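Local coordinates for sulfate transporter sulfate transporter family protein (Wolinella succinogenes, PDB 4DGF) that probably carries sulfate or related anions across the membrane as a SulP-family transporter, of which this chain is the cytoplasmic STAS domain, at residues 23-28 and 53-58; 88-93 and 116-121. All blocks are in the same frame, centred on the assembly; numbering follows the deposited sequence. Where two conformers were deposited one is given.

Contact 1 (23-28 and 53-58); sequences GVEIYE and KVFILR. With FMT (formic acid), chain D.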
loop_
_atom_site.group_PDB
_atom_site.type_symbol
_atom_site.label_atom_id
_atom_site.label_comp_id
_atom_site.label_asym_id
_atom_site.label_seq_id
_atom_site.Cartn_x
_atom_site.Cartn_y
_atom_site.Cartn_z
ATOM N N GLY A 23 -5.634 13.800 3.994
ATOM C CA GLY A 23 -4.281 13.695 3.379
ATOM C C GLY A 23 -3.789 12.265 3.259
ATOM O O GLY A 23 -2.696 12.075 2.781
ATOM N N VAL A 24 -4.569 11.290 3.741
ATOM C CA VAL A 24 -4.168 9.860 3.606
ATOM C C VAL A 24 -5.139 9.288 2.530
ATOM O O VAL A 24 -6.393 9.328 2.677
ATOM C CB VAL A 24 -4.380 9.133 4.937
ATOM C CG1 VAL A 24 -3.978 7.628 4.788
ATOM C CG2 VAL A 24 -3.482 9.761 6.014
ATOM N N GLU A 25 -4.603 8.723 1.467
ATOM C CA GLU A 25 -5.440 7.967 0.552
ATOM C C GLU A 25 -5.232 6.466 0.820
ATOM O O GLU A 25 -4.147 6.038 1.250
ATOM C CB GLU A 25 -4.990 8.257 -0.860
ATOM C CG GLU A 25 -5.937 7.671 -1.949
ATOM C CD GLU A 25 -7.444 7.971 -1.685
ATOM O OE1 GLU A 25 -7.797 9.079 -2.118
ATOM O OE2 GLU A 25 -8.205 7.141 -1.089
ATOM N N ILE A 26 -6.263 5.674 0.527
ATOM C CA ILE A 26 -6.239 4.215 0.788
ATOM C C ILE A 26 -6.723 3.486 -0.469
ATOM O O ILE A 26 -7.703 3.902 -1.120
ATOM C CB ILE A 26 -7.090 3.876 2.015
ATOM C CG1 ILE A 26 -6.480 4.572 3.303
ATOM C CG2 ILE A 26 -7.132 2.363 2.230
ATOM C CD1 ILE A 26 -7.431 4.701 4.423
ATOM N N TYR A 27 -6.008 2.453 -0.844
ATOM C CA TYR A 27 -6.406 1.658 -2.069
ATOM C C TYR A 27 -6.369 0.210 -1.670
ATOM O O TYR A 27 -5.353 -0.236 -1.105
ATOM C CB TYR A 27 -5.349 1.891 -3.139
ATOM C CG TYR A 27 -5.622 1.268 -4.486
ATOM C CD1 TYR A 27 -6.030 2.045 -5.568
ATOM C CD2 TYR A 27 -5.483 -0.125 -4.687
ATOM C CE1 TYR A 27 -6.336 1.464 -6.789
ATOM C CE2 TYR A 27 -5.788 -0.733 -5.938
ATOM C CZ TYR A 27 -6.185 0.090 -7.010
ATOM O OH TYR A 27 -6.473 -0.522 -8.244
ATOM N N GLU A 28 -7.485 -0.492 -1.832
ATOM C CA GLU A 28 -7.571 -1.875 -1.420
ATOM C C GLU A 28 -7.501 -2.787 -2.664
ATOM O O GLU A 28 -8.230 -2.612 -3.645
ATOM C CB GLU A 28 -8.852 -2.130 -0.643
ATOM C CG GLU A 28 -8.997 -3.593 -0.214
ATOM C CD GLU A 28 -10.348 -3.938 0.398
ATOM O OE1 GLU A 28 -11.359 -3.402 -0.059
ATOM O OE2 GLU A 28 -10.433 -4.765 1.347
ATOM N N LYS A 53 -0.496 12.899 1.211
ATOM C CA LYS A 53 0.749 12.898 1.949
ATOM C C LYS A 53 1.173 11.442 2.182
ATOM O O LYS A 53 2.400 11.134 2.293
ATOM C CB LYS A 53 0.523 13.558 3.310
ATOM C CG LYS A 53 -0.023 14.994 3.241
ATOM C CD LYS A 53 -0.190 15.521 4.658
ATOM C CE LYS A 53 -1.068 16.770 4.728
ATOM N NZ LYS A 53 -0.414 17.868 3.968
ATOM N N VAL A 54 0.139 10.592 2.368
ATOM C CA VAL A 54 0.379 9.135 2.739
ATOM C C VAL A 54 -0.586 8.322 1.884
ATOM O O VAL A 54 -1.746 8.724 1.743
ATOM C CB VAL A 54 0.088 8.839 4.200
ATOM C CG1 VAL A 54 0.386 7.391 4.588
ATOM C CG2 VAL A 54 0.884 9.773 5.168
ATOM N N PHE A 55 -0.099 7.185 1.340
ATOM C CA PHE A 55 -0.906 6.326 0.550
ATOM C C PHE A 55 -0.792 4.962 1.194
ATOM O O PHE A 55 0.354 4.443 1.309
ATOM C CB PHE A 55 -0.393 6.307 -0.944
ATOM C CG PHE A 55 -1.281 5.668 -1.904
ATOM C CD1 PHE A 55 -2.030 6.453 -2.792
ATOM C CD2 PHE A 55 -1.426 4.272 -1.880
ATOM C CE1 PHE A 55 -3.008 5.829 -3.641
ATOM C CE2 PHE A 55 -2.291 3.644 -2.823
ATOM C CZ PHE A 55 -3.068 4.461 -3.696
ATOM N N ILE A 56 -1.950 4.365 1.521
ATOM C CA ILE A 56 -1.947 3.046 2.139
ATOM C C ILE A 56 -2.451 2.076 1.100
ATOM O O ILE A 56 -3.576 2.179 0.603
ATOM C CB ILE A 56 -2.824 3.003 3.414
ATOM C CG1 ILE A 56 -2.381 4.098 4.378
ATOM C CG2 ILE A 56 -2.770 1.557 4.041
ATOM C CD1 ILE A 56 -3.099 4.142 5.694
ATOM N N LEU A 57 -1.632 1.061 0.820
ATOM C CA LEU A 57 -2.105 0.013 -0.047
ATOM C C LEU A 57 -2.511 -1.156 0.853
ATOM O O LEU A 57 -1.611 -1.706 1.622
ATOM C CB LEU A 57 -0.899 -0.376 -0.914
ATOM C CG LEU A 57 -1.248 -1.139 -2.107
ATOM C CD1 LEU A 57 -2.073 -0.360 -3.140
ATOM C CD2 LEU A 57 0.082 -1.494 -2.811
ATOM N N ARG A 58 -3.814 -1.434 0.891
ATOM C CA ARG A 58 -4.339 -2.477 1.693
ATOM C C ARG A 58 -4.194 -3.823 1.031
ATOM O O ARG A 58 -4.853 -4.071 -0.043
ATOM C CB ARG A 58 -5.872 -2.277 2.071
ATOM C CG ARG A 58 -5.995 -1.026 2.950
ATOM C CD ARG A 58 -7.345 -0.953 3.637
ATOM N NE ARG A 58 -7.497 -2.066 4.609
ATOM C CZ ARG A 58 -8.562 -2.302 5.362
ATOM N NH1 ARG A 58 -9.639 -1.475 5.353
ATOM N NH2 ARG A 58 -8.494 -3.308 6.218
HETATM C C FMT D . -7.770 -3.525 -7.000
HETATM O O1 FMT D . -7.339 -3.069 -8.072
HETATM O O2 FMT D . -8.025 -4.793 -7.038
#
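Tyr27 and Phe55 leave the sheet on the same face and make the closest side-chain approach between strands 24-28 and 54-58, the parallel pair of a beta-alpha-beta unit of the STAS domain, joined through helix 35-41: CB of Tyr27 comes 3.5 Å from CZ of Phe55. Because CG of Tyr27 stands anti to its backbone N (chi1 -175°), the ring leans out past Leu57, whose CD1 is 3.8 Å from Tyr27 CD2. Phe55, flat and apolar, suits this face, where Phe76 of helix 67-83 meets it edge-to-face. On the opposite face branched Val24, Ile26, Val54 and Ile56 suit extended backbone; Val24 CG1 packs 3.7 Å from Ile56 CD1, and helix 118-130 covers Val54 and Ile56. Beyond them CG2 of Ile26 rests on the aliphatic part of Arg58.

Strand 24-28 is outermost, its residues partly exposed, whereas Val54 to Arg58 are buried between it and strand 86-90. The hydroxyl of Tyr27 donates to O1 of a formic acid molecule at 2.7 Å, near the ring plane; this ligand probably comes from the crystallisation liquor. With an alanine at Tyr27 the CB touch on Phe55 would remain, but Leu57 CD1 would probably lose the ring beside it and the formic acid its hydroxyl partner.

Backbone bonds alternate along the facing edges, as from Tyr27 N to Ile56 O (2.8 Å), and Gly23 O accepts from both Lys53 N and Val54 N. On the outer edge Glu25 OE2 takes the N-H of Ile26 (2.9 Å). Charge gathers at the C-terminal end of the pair, where Glu28 bridges to Arg60 and Arg61, and Arg58 bonds to Thr15 and the carbonyl of Asp13.

Contact 2 (88-93 and 116-121); sequences LLSGVS and DHIDKA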
loop_
_atom_site.group_PDB
_atom_site.type_symbol
_atom_site.label_atom_id
_atom_site.label_comp_id
_atom_site.label_asym_id
_atom_site.label_seq_id
_atom_site.Cartn_x
_atom_site.Cartn_y
_atom_site.Cartn_z
ATOM N N LEU A 88 2.676 3.243 2.460
ATOM C CA LEU A 88 2.598 2.233 3.536
ATOM C C LEU A 88 1.854 0.975 2.928
ATOM O O LEU A 88 0.976 1.090 2.094
ATOM C CB LEU A 88 1.808 2.707 4.746
ATOM C CG LEU A 88 2.277 4.087 5.315
ATOM C CD1 LEU A 88 1.406 4.486 6.506
ATOM C CD2 LEU A 88 3.776 4.073 5.722
ATOM N N LEU A 89 2.286 -0.179 3.357
ATOM C CA LEU A 89 1.472 -1.404 3.078
ATOM C C LEU A 89 0.825 -1.865 4.341
ATOM O O LEU A 89 1.484 -1.868 5.385
ATOM C CB LEU A 89 2.358 -2.565 2.578
ATOM C CG LEU A 89 3.437 -2.139 1.639
ATOM C CD1 LEU A 89 4.193 -3.448 1.340
ATOM C CD2 LEU A 89 2.818 -1.573 0.338
ATOM N N SER A 90 -0.456 -2.245 4.307
ATOM C CA SER A 90 -1.071 -2.799 5.504
ATOM C C SER A 90 -1.587 -4.180 5.129
ATOM O O SER A 90 -1.741 -4.502 3.917
ATOM C CB SER A 90 -2.239 -1.954 6.021
ATOM O OG SER A 90 -3.308 -1.885 5.104
ATOM N N GLY A 91 -1.905 -4.939 6.170
ATOM C CA GLY A 91 -2.524 -6.269 6.039
ATOM C C GLY A 91 -1.580 -7.267 5.340
ATOM O O GLY A 91 -2.041 -8.204 4.691
ATOM N N VAL A 92 -0.302 -7.037 5.526
ATOM C CA VAL A 92 0.687 -7.926 4.824
ATOM C C VAL A 92 0.859 -9.229 5.645
ATOM O O VAL A 92 1.335 -9.217 6.806
ATOM C CB VAL A 92 2.039 -7.240 4.640
ATOM C CG1 VAL A 92 3.069 -8.203 4.067
ATOM C CG2 VAL A 92 1.932 -6.014 3.747
ATOM N N SER A 93 0.448 -10.349 5.049
ATOM C CA SER A 93 0.528 -11.652 5.756
ATOM C C SER A 93 2.032 -12.091 5.759
ATOM O O SER A 93 2.844 -11.588 5.047
ATOM C CB SER A 93 -0.245 -12.722 4.994
ATOM O OG SER A 93 0.348 -12.896 3.699
ATOM N N ASP A 116 0.893 -5.405 9.506
ATOM C CA ASP A 116 0.083 -6.532 9.303
ATOM C C ASP A 116 -1.392 -6.227 9.475
ATOM O O ASP A 116 -2.218 -7.179 9.373
ATOM C CB ASP A 116 0.478 -7.701 10.204
ATOM C CG ASP A 116 0.369 -7.364 11.677
ATOM O OD1 ASP A 116 -0.341 -6.417 12.033
ATOM O OD2 ASP A 116 0.983 -8.078 12.531
ATOM N N HIS A 117 -1.690 -4.964 9.705
ATOM C CA HIS A 117 -3.050 -4.565 10.054
ATOM C C HIS A 117 -3.233 -3.103 9.745
ATOM O O HIS A 117 -2.368 -2.233 10.058
ATOM C CB HIS A 117 -3.374 -4.785 11.554
ATOM C CG HIS A 117 -4.897 -4.872 11.826
ATOM N ND1 HIS A 117 -5.722 -3.781 12.002
ATOM C CD2 HIS A 117 -5.745 -5.980 11.879
ATOM C CE1 HIS A 117 -6.996 -4.186 12.143
ATOM N NE2 HIS A 117 -7.027 -5.505 12.062
ATOM N N ILE A 118 -4.451 -2.801 9.240
ATOM C CA ILE A 118 -4.827 -1.453 8.849
ATOM C C ILE A 118 -4.784 -0.466 10.042
ATOM O O ILE A 118 -4.347 0.714 9.923
ATOM C CB ILE A 118 -6.222 -1.417 8.150
ATOM C CG1 ILE A 118 -6.547 -0.040 7.571
ATOM C CG2 ILE A 118 -7.378 -1.898 9.081
ATOM C CD1 ILE A 118 -5.419 0.569 6.724
ATOM N N ASP A 119 -5.143 -0.979 11.240
ATOM C CA ASP A 119 -5.069 -0.090 12.403
ATOM C C ASP A 119 -3.670 0.442 12.685
ATOM O O ASP A 119 -3.502 1.588 13.072
ATOM C CB ASP A 119 -5.577 -0.788 13.642
ATOM C CG ASP A 119 -7.077 -1.030 13.637
ATOM O OD1 ASP A 119 -7.865 -0.542 12.776
ATOM O OD2 ASP A 119 -7.519 -1.762 14.555
ATOM N N LYS A 120 -2.667 -0.394 12.521
ATOM C CA LYS A 120 -1.297 0.045 12.740
ATOM C C LYS A 120 -0.887 0.978 11.629
ATOM O O LYS A 120 -0.148 1.913 11.909
ATOM C CB LYS A 120 -0.337 -1.171 12.710
ATOM C CG LYS A 120 -0.733 -2.232 13.708
ATOM C CD LYS A 120 0.207 -3.446 13.680
ATOM C CE LYS A 120 -0.227 -4.319 14.871
ATOM N NZ LYS A 120 0.047 -5.738 14.576
ATOM N N ALA A 121 -1.241 0.643 10.345
ATOM C CA ALA A 121 -0.793 1.549 9.307
ATOM C C ALA A 121 -1.412 2.961 9.515
ATOM O O ALA A 121 -0.823 4.012 9.186
ATOM C CB ALA A 121 -1.110 0.980 7.907
#
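CB of Ser90 lies against CB of Ala121, the two 3.7 Å apart, and in the conformer given its OG is 3.6 Å from CD1 of Ile118. The small serine thus fits against two helix residues, and Ala121, with nothing beyond CB, lets the first turn of helix 118-130 come close to the end of strand 86-90. A chi1 of -173° sets CG1 of Ile118 opposite the backbone N, and the bend at chi2 brings CD1 round towards Ser90; Ile118 also touches Arg58 of the central strand. Two residues earlier on the same side of the strand, Leu88 extends CD1 to within 3.5 Å of the carbonyl O of Ala121, and its side chain also touches Tyr124 and Ala125 farther along the helix.

This is the layering of the STAS fold, in which helices pack against a beta sheet: the C-terminal helix starts over the end of the strand. His117 is the N-cap of that helix, its ND1 accepting from Asp119 N at 3.0 Å, with the donor tilted 17° from the imidazole plane.

Beyond these side chains the backbones meet directly. Gly91, at a positive phi of 65° that favours glycine, brings its CA 3.5 Å from the carbonyl O of Asp116 in a CA-H...O contact. Farther along the turn, CB of Asp116 approaches Val92 O at 3.8 Å. The carboxylate of Asp116 itself turns back to its own segment, where OD1 uses its syn lone pair for a salt bridge of 2.7 Å with Lys120 NZ; the length of lysine lets its amine reach back to the carboxylate at this solvent-exposed turn.

From the N terminus, the chain first runs through strand 24-28, passes helix 35-41 and returns as strand 54-58, so contact 1 closes a parallel beta-alpha-beta unit. It then continues through helix 67-83 into strand 86-90, where contact 2 opens; helices 94-103 and 105-109 lie within that second loop, which closes at the start of helix 118-130. The two contacts follow in series, neither nested nor crossed, with centres about 11 Å apart. Strand 54-58 joins them: Phe55 O and Leu57 N probably bond to Leu88 N and O, and Arg58 packs against Ser90 and Ile118. Together they tie the sheet to the C-terminal helix.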